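Local coordinates for erythrocyte membrane protein 1 (Plasmodium falciparum, PDB 2XU0) that probably binds host cell-surface receptors; this part, the N-terminal segment and first Duffy-binding-like domain, mediates rosetting, the N-terminal segment having a role in rosette inhibition by heparin, at residues P43-L48 with W257-E262; D255-T258 with Q263-K266; K32-E37 with P303-Y308. The protein carries 10 engineered substitutions. One frame throughout, in Å; residues are numbered along the deposited sequence. Where two conformers were deposited one is given.

Interaction 1: residues P43-L48 with W257-E262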
loop_
_atom_site.group_PDB
_atom_site.type_symbol
_atom_site.label_atom_id
_atom_site.label_comp_id
_atom_site.label_asym_id
_atom_site.label_seq_id
_atom_site.Cartn_x
_atom_site.Cartn_y
_atom_site.Cartn_z
ATOM N N PRO A 43 23.101 -11.496 22.261
ATOM C CA PRO A 43 24.205 -10.871 23.017
ATOM C C PRO A 43 25.013 -9.870 22.207
ATOM O O PRO A 43 25.722 -9.054 22.783
ATOM C CB PRO A 43 25.085 -12.065 23.412
ATOM C CG PRO A 43 24.268 -13.289 23.145
ATOM C CD PRO A 43 23.362 -12.930 22.025
ATOM N N TYR A 44 24.876 -9.912 20.880
ATOM C CA TYR A 44 25.665 -9.117 19.938
ATOM C C TYR A 44 24.994 -7.883 19.342
ATOM O O TYR A 44 25.596 -7.215 18.503
ATOM C CB TYR A 44 26.255 -10.060 18.872
ATOM C CG TYR A 44 26.768 -11.348 19.490
ATOM C CD1 TYR A 44 27.970 -11.375 20.198
ATOM C CD2 TYR A 44 25.998 -12.509 19.471
ATOM C CE1 TYR A 44 28.423 -12.542 20.812
ATOM C CE2 TYR A 44 26.439 -13.680 20.089
ATOM C CZ TYR A 44 27.657 -13.693 20.750
ATOM O OH TYR A 44 28.104 -14.843 21.348
ATOM N N GLU A 45 23.782 -7.543 19.836
ATOM C CA GLU A 45 22.926 -6.424 19.427
ATOM C C GLU A 45 23.638 -5.101 19.203
ATOM O O GLU A 45 23.465 -4.471 18.162
ATOM C CB GLU A 45 21.790 -6.234 20.440
ATOM C CG GLU A 45 20.613 -7.155 20.186
ATOM C CD GLU A 45 19.284 -6.752 20.798
ATOM O OE1 GLU A 45 19.150 -5.586 21.239
ATOM O OE2 GLU A 45 18.362 -7.600 20.805
ATOM N N GLN A 46 24.471 -4.705 20.163
ATOM C CA GLN A 46 25.208 -3.438 20.163
ATOM C C GLN A 46 26.192 -3.271 19.011
ATOM O O GLN A 46 26.497 -2.133 18.650
ATOM C CB GLN A 46 25.861 -3.143 21.540
ATOM C CG GLN A 46 25.090 -3.656 22.778
ATOM C CD GLN A 46 25.095 -5.170 22.982
ATOM O OE1 GLN A 46 25.894 -5.919 22.400
ATOM N NE2 GLN A 46 24.158 -5.657 23.784
ATOM N N GLN A 47 26.649 -4.385 18.402
ATOM C CA GLN A 47 27.581 -4.365 17.258
ATOM C C GLN A 47 26.852 -3.996 15.953
ATOM O O GLN A 47 27.495 -3.617 14.968
ATOM C CB GLN A 47 28.285 -5.734 17.088
ATOM C CG GLN A 47 29.557 -5.893 17.905
ATOM C CD GLN A 47 29.262 -6.303 19.320
ATOM O OE1 GLN A 47 29.037 -5.468 20.202
ATOM N NE2 GLN A 47 29.253 -7.601 19.570
ATOM N N LEU A 48 25.512 -4.145 15.949
ATOM C CA LEU A 48 24.627 -3.857 14.817
ATOM C C LEU A 48 23.884 -2.555 15.056
ATOM O O LEU A 48 23.322 -1.988 14.119
ATOM C CB LEU A 48 23.625 -5.005 14.614
ATOM C CG LEU A 48 24.164 -6.378 14.184
ATOM C CD1 LEU A 48 23.032 -7.294 13.871
ATOM C CD2 LEU A 48 25.080 -6.276 12.967
ATOM N N TRP A 257 17.843 -4.681 10.863
ATOM C CA TRP A 257 16.590 -3.947 10.721
ATOM C C TRP A 257 15.896 -3.809 12.065
ATOM O O TRP A 257 15.571 -2.704 12.492
ATOM C CB TRP A 257 15.648 -4.602 9.688
ATOM C CG TRP A 257 14.333 -3.870 9.593
ATOM C CD1 TRP A 257 13.163 -4.213 10.208
ATOM C CD2 TRP A 257 14.141 -2.540 9.084
ATOM N NE1 TRP A 257 12.208 -3.243 9.989
ATOM C CE2 TRP A 257 12.800 -2.173 9.362
ATOM C CE3 TRP A 257 14.966 -1.632 8.390
ATOM C CZ2 TRP A 257 12.245 -0.980 8.902
ATOM C CZ3 TRP A 257 14.416 -0.443 7.936
ATOM C CH2 TRP A 257 13.076 -0.116 8.208
ATOM N N THR A 258 15.661 -4.943 12.716
ATOM C CA THR A 258 15.007 -5.026 14.011
ATOM C C THR A 258 15.645 -4.107 15.036
ATOM O O THR A 258 14.920 -3.436 15.770
ATOM C CB THR A 258 14.962 -6.483 14.453
ATOM O OG1 THR A 258 14.222 -7.200 13.461
ATOM C CG2 THR A 258 14.292 -6.662 15.814
ATOM N N ILE A 259 16.989 -4.056 15.054
ATOM C CA ILE A 259 17.746 -3.250 15.994
ATOM C C ILE A 259 17.632 -1.756 15.724
ATOM O O ILE A 259 17.481 -0.977 16.668
ATOM C CB ILE A 259 19.210 -3.764 16.118
ATOM C CG1 ILE A 259 19.254 -5.085 16.935
ATOM C CG2 ILE A 259 20.138 -2.710 16.759
ATOM C CD1 ILE A 259 20.413 -6.057 16.510
ATOM N N ASN A 260 17.643 -1.355 14.445
ATOM C CA ASN A 260 17.617 0.057 14.094
ATOM C C ASN A 260 16.284 0.603 13.663
ATOM O O ASN A 260 16.206 1.795 13.375
ATOM C CB ASN A 260 18.690 0.339 13.030
ATOM C CG ASN A 260 20.087 0.083 13.536
ATOM O OD1 ASN A 260 20.669 0.902 14.238
ATOM N ND2 ASN A 260 20.603 -1.098 13.283
ATOM N N ARG A 261 15.236 -0.237 13.590
ATOM C CA ARG A 261 13.916 0.192 13.092
ATOM C C ARG A 261 13.321 1.403 13.793
ATOM O O ARG A 261 12.654 2.201 13.154
ATOM C CB ARG A 261 12.913 -0.981 13.014
ATOM C CG ARG A 261 12.459 -1.514 14.377
ATOM C CD ARG A 261 11.624 -2.776 14.254
ATOM N NE ARG A 261 10.293 -2.527 13.691
ATOM C CZ ARG A 261 9.217 -2.215 14.398
ATOM N NH1 ARG A 261 9.299 -2.074 15.717
ATOM N NH2 ARG A 261 8.051 -2.048 13.798
ATOM N N GLU A 262 13.585 1.550 15.103
ATOM C CA GLU A 262 13.066 2.652 15.900
ATOM C C GLU A 262 13.577 4.009 15.427
ATOM O O GLU A 262 12.760 4.894 15.236
ATOM C CB GLU A 262 13.355 2.424 17.381
ATOM C CG GLU A 262 12.762 3.516 18.246
ATOM C CD GLU A 262 13.144 3.405 19.705
ATOM O OE1 GLU A 262 13.703 4.386 20.246
ATOM O OE2 GLU A 262 12.875 2.343 20.310
#

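Interaction 2: residues D255-T258 with Q263-K266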
loop_
_atom_site.group_PDB
_atom_site.type_symbol
_atom_site.label_atom_id
_atom_site.label_comp_id
_atom_site.label_asym_id
_atom_site.label_seq_id
_atom_site.Cartn_x
_atom_site.Cartn_y
_atom_site.Cartn_z
ATOM N N ASP A 255 18.261 -8.762 11.724
ATOM C CA ASP A 255 18.579 -8.256 13.061
ATOM C C ASP A 255 19.007 -6.821 12.974
ATOM O O ASP A 255 18.587 -6.024 13.798
ATOM C CB ASP A 255 19.660 -9.119 13.726
ATOM C CG ASP A 255 19.121 -10.470 14.137
ATOM O OD1 ASP A 255 17.910 -10.732 13.895
ATOM O OD2 ASP A 255 19.875 -11.238 14.759
ATOM N N TRP A 256 19.764 -6.457 11.932
ATOM C CA TRP A 256 20.117 -5.064 11.757
ATOM C C TRP A 256 18.836 -4.235 11.672
ATOM O O TRP A 256 18.735 -3.221 12.350
ATOM C CB TRP A 256 20.994 -4.851 10.512
ATOM C CG TRP A 256 21.595 -3.473 10.471
ATOM C CD1 TRP A 256 22.764 -3.076 11.048
ATOM C CD2 TRP A 256 20.989 -2.289 9.931
ATOM N NE1 TRP A 256 22.958 -1.727 10.846
ATOM C CE2 TRP A 256 21.880 -1.216 10.171
ATOM C CE3 TRP A 256 19.779 -2.027 9.256
ATOM C CZ2 TRP A 256 21.606 0.095 9.757
ATOM C CZ3 TRP A 256 19.519 -0.732 8.826
ATOM C CH2 TRP A 256 20.416 0.317 9.097
ATOM N N TRP A 257 17.843 -4.681 10.863
ATOM C CA TRP A 257 16.590 -3.947 10.721
ATOM C C TRP A 257 15.896 -3.809 12.065
ATOM O O TRP A 257 15.571 -2.704 12.492
ATOM C CB TRP A 257 15.648 -4.602 9.688
ATOM C CG TRP A 257 14.333 -3.870 9.593
ATOM C CD1 TRP A 257 13.163 -4.213 10.208
ATOM C CD2 TRP A 257 14.141 -2.540 9.084
ATOM N NE1 TRP A 257 12.208 -3.243 9.989
ATOM C CE2 TRP A 257 12.800 -2.173 9.362
ATOM C CE3 TRP A 257 14.966 -1.632 8.390
ATOM C CZ2 TRP A 257 12.245 -0.980 8.902
ATOM C CZ3 TRP A 257 14.416 -0.443 7.936
ATOM C CH2 TRP A 257 13.076 -0.116 8.208
ATOM N N THR A 258 15.661 -4.943 12.716
ATOM C CA THR A 258 15.007 -5.026 14.011
ATOM C C THR A 258 15.645 -4.107 15.036
ATOM O O THR A 258 14.920 -3.436 15.770
ATOM C CB THR A 258 14.962 -6.483 14.453
ATOM O OG1 THR A 258 14.222 -7.200 13.461
ATOM C CG2 THR A 258 14.292 -6.662 15.814
ATOM N N GLN A 263 14.902 4.169 15.238
ATOM C CA GLN A 263 15.541 5.406 14.727
ATOM C C GLN A 263 15.100 5.657 13.289
ATOM O O GLN A 263 14.794 6.801 12.918
ATOM C CB GLN A 263 17.072 5.285 14.710
ATOM C CG GLN A 263 17.723 4.788 15.974
ATOM C CD GLN A 263 19.213 4.720 15.793
ATOM O OE1 GLN A 263 19.890 5.748 15.659
ATOM N NE2 GLN A 263 19.751 3.501 15.766
ATOM N N ILE A 264 15.027 4.581 12.477
ATOM C CA ILE A 264 14.555 4.680 11.091
ATOM C C ILE A 264 13.127 5.284 11.062
ATOM O O ILE A 264 12.873 6.217 10.289
ATOM C CB ILE A 264 14.705 3.327 10.326
ATOM C CG1 ILE A 264 16.221 3.017 10.091
ATOM C CG2 ILE A 264 13.935 3.363 8.954
ATOM C CD1 ILE A 264 16.669 1.462 10.096
ATOM N N TRP A 265 12.224 4.804 11.950
ATOM C CA TRP A 265 10.844 5.333 12.034
ATOM C C TRP A 265 10.876 6.815 12.421
ATOM O O TRP A 265 10.044 7.578 11.932
ATOM C CB TRP A 265 10.008 4.561 13.067
ATOM C CG TRP A 265 8.586 5.084 13.189
ATOM C CD1 TRP A 265 8.083 5.867 14.185
ATOM C CD2 TRP A 265 7.533 4.937 12.226
ATOM N NE1 TRP A 265 6.799 6.251 13.883
ATOM C CE2 TRP A 265 6.417 5.642 12.716
ATOM C CE3 TRP A 265 7.417 4.247 11.002
ATOM C CZ2 TRP A 265 5.211 5.704 12.015
ATOM C CZ3 TRP A 265 6.225 4.315 10.307
ATOM C CH2 TRP A 265 5.126 4.997 10.827
ATOM N N LYS A 266 11.800 7.191 13.362
ATOM C CA LYS A 266 11.981 8.576 13.832
ATOM C C LYS A 266 12.381 9.452 12.643
ATOM O O LYS A 266 11.718 10.435 12.383
ATOM C CB LYS A 266 13.021 8.634 14.976
ATOM C CG LYS A 266 13.039 9.967 15.705
ATOM C CD LYS A 266 13.923 9.961 16.944
ATOM C CE LYS A 266 13.954 11.346 17.560
ATOM N NZ LYS A 266 14.916 11.440 18.693
#

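Interaction 3: residues K32-E37 with P303-Y308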
loop_
_atom_site.group_PDB
_atom_site.type_symbol
_atom_site.label_atom_id
_atom_site.label_comp_id
_atom_site.label_asym_id
_atom_site.label_seq_id
_atom_site.Cartn_x
_atom_site.Cartn_y
_atom_site.Cartn_z
ATOM N N LYS A 32 2.621 -10.298 16.665
ATOM C CA LYS A 32 3.026 -11.622 17.131
ATOM C C LYS A 32 4.373 -12.014 16.525
ATOM O O LYS A 32 5.247 -12.452 17.266
ATOM C CB LYS A 32 1.963 -12.676 16.821
ATOM C CG LYS A 32 0.644 -12.468 17.527
ATOM C CD LYS A 32 -0.111 -13.795 17.628
ATOM C CE LYS A 32 -1.412 -13.671 18.386
ATOM N NZ LYS A 32 -2.491 -13.066 17.554
ATOM N N ILE A 33 4.564 -11.783 15.203
ATOM C CA ILE A 33 5.830 -12.073 14.522
ATOM C C ILE A 33 7.001 -11.267 15.136
ATOM O O ILE A 33 8.062 -11.828 15.422
ATOM C CB ILE A 33 5.713 -11.870 12.984
ATOM C CG1 ILE A 33 4.567 -12.694 12.362
ATOM C CG2 ILE A 33 7.052 -12.091 12.262
ATOM C CD1 ILE A 33 4.522 -14.270 12.691
ATOM N N TYR A 34 6.787 -9.964 15.346
ATOM C CA TYR A 34 7.784 -9.075 15.929
ATOM C C TYR A 34 8.154 -9.577 17.334
ATOM O O TYR A 34 9.337 -9.640 17.660
ATOM C CB TYR A 34 7.277 -7.616 15.948
ATOM C CG TYR A 34 8.173 -6.663 16.713
ATOM C CD1 TYR A 34 7.860 -6.274 18.015
ATOM C CD2 TYR A 34 9.379 -6.223 16.172
ATOM C CE1 TYR A 34 8.700 -5.422 18.737
ATOM C CE2 TYR A 34 10.237 -5.390 16.892
ATOM C CZ TYR A 34 9.892 -4.993 18.177
ATOM O OH TYR A 34 10.722 -4.162 18.886
ATOM N N ASN A 35 7.140 -9.923 18.144
ATOM C CA ASN A 35 7.312 -10.452 19.508
ATOM C C ASN A 35 8.146 -11.731 19.542
ATOM O O ASN A 35 9.043 -11.832 20.371
ATOM C CB ASN A 35 5.965 -10.682 20.178
ATOM C CG ASN A 35 5.319 -9.426 20.672
ATOM O OD1 ASN A 35 5.961 -8.395 20.842
ATOM N ND2 ASN A 35 4.015 -9.483 20.912
ATOM N N GLN A 36 7.896 -12.675 18.614
ATOM C CA GLN A 36 8.686 -13.914 18.526
ATOM C C GLN A 36 10.141 -13.593 18.233
ATOM O O GLN A 36 11.034 -14.200 18.818
ATOM C CB GLN A 36 8.157 -14.852 17.419
ATOM C CG GLN A 36 6.916 -15.656 17.797
ATOM C CD GLN A 36 6.159 -16.157 16.578
ATOM O OE1 GLN A 36 4.939 -16.018 16.486
ATOM N NE2 GLN A 36 6.852 -16.746 15.604
ATOM N N GLU A 37 10.369 -12.646 17.320
ATOM C CA GLU A 37 11.683 -12.234 16.862
ATOM C C GLU A 37 12.541 -11.535 17.909
ATOM O O GLU A 37 13.764 -11.631 17.847
ATOM C CB GLU A 37 11.533 -11.369 15.619
ATOM C CG GLU A 37 11.365 -12.197 14.346
ATOM C CD GLU A 37 12.470 -13.196 14.042
ATOM O OE1 GLU A 37 13.655 -12.792 14.020
ATOM O OE2 GLU A 37 12.150 -14.388 13.833
ATOM N N PRO A 303 4.624 2.756 16.079
ATOM C CA PRO A 303 3.259 2.277 16.378
ATOM C C PRO A 303 2.810 1.196 15.392
ATOM O O PRO A 303 1.709 0.681 15.515
ATOM C CB PRO A 303 2.407 3.547 16.265
ATOM C CG PRO A 303 3.157 4.408 15.290
ATOM C CD PRO A 303 4.599 3.982 15.256
ATOM N N THR A 304 3.653 0.900 14.388
ATOM C CA THR A 304 3.335 -0.055 13.334
ATOM C C THR A 304 4.206 -1.296 13.408
ATOM O O THR A 304 5.368 -1.255 13.848
ATOM C CB THR A 304 3.374 0.618 11.903
ATOM O OG1 THR A 304 3.014 -0.358 10.923
ATOM C CG2 THR A 304 4.756 1.141 11.517
ATOM N N TYR A 305 3.646 -2.380 12.871
ATOM C CA TYR A 305 4.288 -3.684 12.719
ATOM C C TYR A 305 4.115 -4.183 11.278
ATOM O O TYR A 305 4.259 -5.367 11.022
ATOM C CB TYR A 305 3.739 -4.670 13.747
ATOM C CG TYR A 305 3.934 -4.165 15.166
ATOM C CD1 TYR A 305 5.134 -4.381 15.851
ATOM C CD2 TYR A 305 2.944 -3.419 15.803
ATOM C CE1 TYR A 305 5.310 -3.920 17.163
ATOM C CE2 TYR A 305 3.121 -2.940 17.103
ATOM C CZ TYR A 305 4.278 -3.242 17.796
ATOM O OH TYR A 305 4.410 -2.769 19.079
ATOM N N LEU A 306 3.872 -3.263 10.321
ATOM C CA LEU A 306 3.719 -3.626 8.908
ATOM C C LEU A 306 5.015 -4.177 8.352
ATOM O O LEU A 306 4.978 -5.053 7.491
ATOM C CB LEU A 306 3.201 -2.469 8.054
ATOM C CG LEU A 306 1.708 -2.100 8.163
ATOM C CD1 LEU A 306 1.372 -0.977 7.181
ATOM C CD2 LEU A 306 0.797 -3.282 7.871
ATOM N N ASP A 307 6.168 -3.745 8.911
ATOM C CA ASP A 307 7.470 -4.274 8.494
ATOM C C ASP A 307 7.639 -5.780 8.866
ATOM O O ASP A 307 8.661 -6.390 8.552
ATOM C CB ASP A 307 8.617 -3.388 9.016
ATOM C CG ASP A 307 8.637 -3.101 10.516
ATOM O OD1 ASP A 307 7.540 -2.953 11.116
ATOM O OD2 ASP A 307 9.748 -2.918 11.068
ATOM N N TYR A 308 6.621 -6.375 9.515
ATOM C CA TYR A 308 6.616 -7.814 9.840
ATOM C C TYR A 308 5.474 -8.523 9.115
ATOM O O TYR A 308 5.138 -9.665 9.430
ATOM C CB TYR A 308 6.641 -8.064 11.366
ATOM C CG TYR A 308 7.957 -7.598 11.940
ATOM C CD1 TYR A 308 9.084 -8.412 11.884
ATOM C CD2 TYR A 308 8.133 -6.274 12.338
ATOM C CE1 TYR A 308 10.334 -7.944 12.278
ATOM C CE2 TYR A 308 9.387 -5.782 12.682
ATOM C CZ TYR A 308 10.483 -6.625 12.667
ATOM O OH TYR A 308 11.711 -6.186 13.082
HETATM O O HOH W 1 5.226 -5.500 20.751
#

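Interaction 1: residues P43-L48 with W257-E262
Ile259 reaches out from its helix and lays its CD1 methyl against the 43-48 segment, between the methylene part of Glu45 and the CB and CD1 methyl of Leu48. The methyl lies 3.8 Å from Glu45 CG and 3.9 Å from both Leu48 CB and Leu48 CD1. Glu45 thus touches with its CG methylene, and its carboxylate continues beyond the isoleucine. Leu48 runs at about a right angle to Ile259. The other branch, CG2, which stands anti to the backbone N, lies by the backbone of the turn, 4.0 Å from Glu45 O.

Beside this packing, Asn260 ND2 donates to Leu48 O at 3.0 Å in a nearly straight bond (170°). The carbonyl oxygen lies in the amide plane of Asn260, although the donor is tilted 34° from the carbonyl's own plane. Asn260 OD1 accepts from Gly50 N, so both ends of this buried amide grip the same loop, and ND2 also reaches back to Trp256 O. The contact seats the loop following helix 22-39, part of the N-terminal segment, on helix 249-268 of the Duffy-binding domain, with Leu48 also packing on Leu252 and Trp256 of that helix.

Interaction 2: residues D255-T258 with Q263-K266
Ile264 meets two tryptophans from two turns earlier on the same helix, and its branches divide the work. From CB, which points back toward 255-258, the CG2 methyl settles by the benzo ring of Trp257, 3.7 Å from Trp257 CH2 and 4.0 Å from Trp257 CZ3. The other branch starts with CG1, beside the backbone N (chi1 -69°), and carries CD1 to where it touches both six-membered rings at once. There CD1 lies 3.7 Å from Trp257 CZ3 and 3.8 Å from Trp256 CZ3, with Trp257 CE3 and Trp256 CH2 only slightly farther off. Thus one methyl touches both rings, whereas CG2 adds a second point of contact with Trp257 alone. CD1 meets each indole obliquely. The isoleucine side chain as a whole crosses Trp256 at about a right angle.

The tryptophans can reach so far because each has CG anti to the backbone N (chi1 -168° in Trp256, 178° in Trp257), and it is the six-membered half of each indole that arrives at Ile264. No hydrogen bond joins the two segments; the contact is hydrocarbon against aromatic carbon, and all three residues are buried. The indole nitrogen of Trp257 is satisfied by Asp307, while its ring also makes a cation-pi contact with Arg204.

Trp256 packs on Leu157 and Leu158 of helix 154-175, and Ile264 on Phe196 of helix 186-204, where Val203 touches both tryptophans. The cluster is therefore the inward side of helix 249-268 within a helical bundle, the kind of apolar interior expected of the mainly helical Duffy-binding-like fold.

Interaction 3: residues K32-E37 with P303-Y308
Helix 22-39 passes the loop 303-308 most closely where the CA atoms of Tyr34 and Tyr308 stand 6.3 Å apart, the loop making a short 3-10 turn at Leu306 and Asp307. Tyr34 carries the contact. With CG anti to the backbone N (chi1 172°), its ring reaches between Tyr305 and Tyr308, completing an aromatic cluster. Toward Tyr308 the pair is an offset edge-to-face arrangement: the edge of Tyr34 addresses the face of Tyr308, with planes at 61° and Tyr34 CD2 3.5 Å from Tyr308 CE2. Tyr34 CB adds a CH-pi contact over the same ring, 4.2 Å from the Tyr308 centroid.

Tyr305 meets Tyr34 differently. Its CE1 lies 3.6 Å from Tyr34 CD1, which comes at the edge of the Tyr305 ring, and the two planes are oblique at 51°. Ile33 extends the apolar surface by placing CG2 4.1 Å from Tyr308 CB. A water donates to Asn35 OD1 and has a weak link to Tyr305 OH.

In the loop itself, Thr304 OG1 accepts from Leu306 N in an ST turn. Tyr308 OH is hydrogen-bonded with Thr258 OG1 of helix 249-268. No direct hydrogen bond crosses between 32-37 and 303-308, which meet by aromatic and apolar packing; earlier on the same helix, Glu27 supplies the polar hold, OE2 to Thr304 OG1 and OE1 to Tyr305 N.

Overall arrangement
Interaction 2 is the buried core contact, within helix 249-268 and wholly apolar, whereas interactions 1 and 3 are partly buried and join the N-terminal segment to the Duffy-binding domain. Interaction 1 uses the same helix as interaction 2 and mixes methyl packing with a hydrogen bond from an asparagine side-chain amide to a loop carbonyl; interaction 3 relies on tyrosine rings. The centres of interactions 1 and 2 are about 8 Å apart, those of 2 and 3 about 12 Å, and those of 1 and 3 about 15 Å. Asp307 links 303-308 to helix 249-268, the helix shared by interactions 1 and 2, through a salt bridge with Arg261.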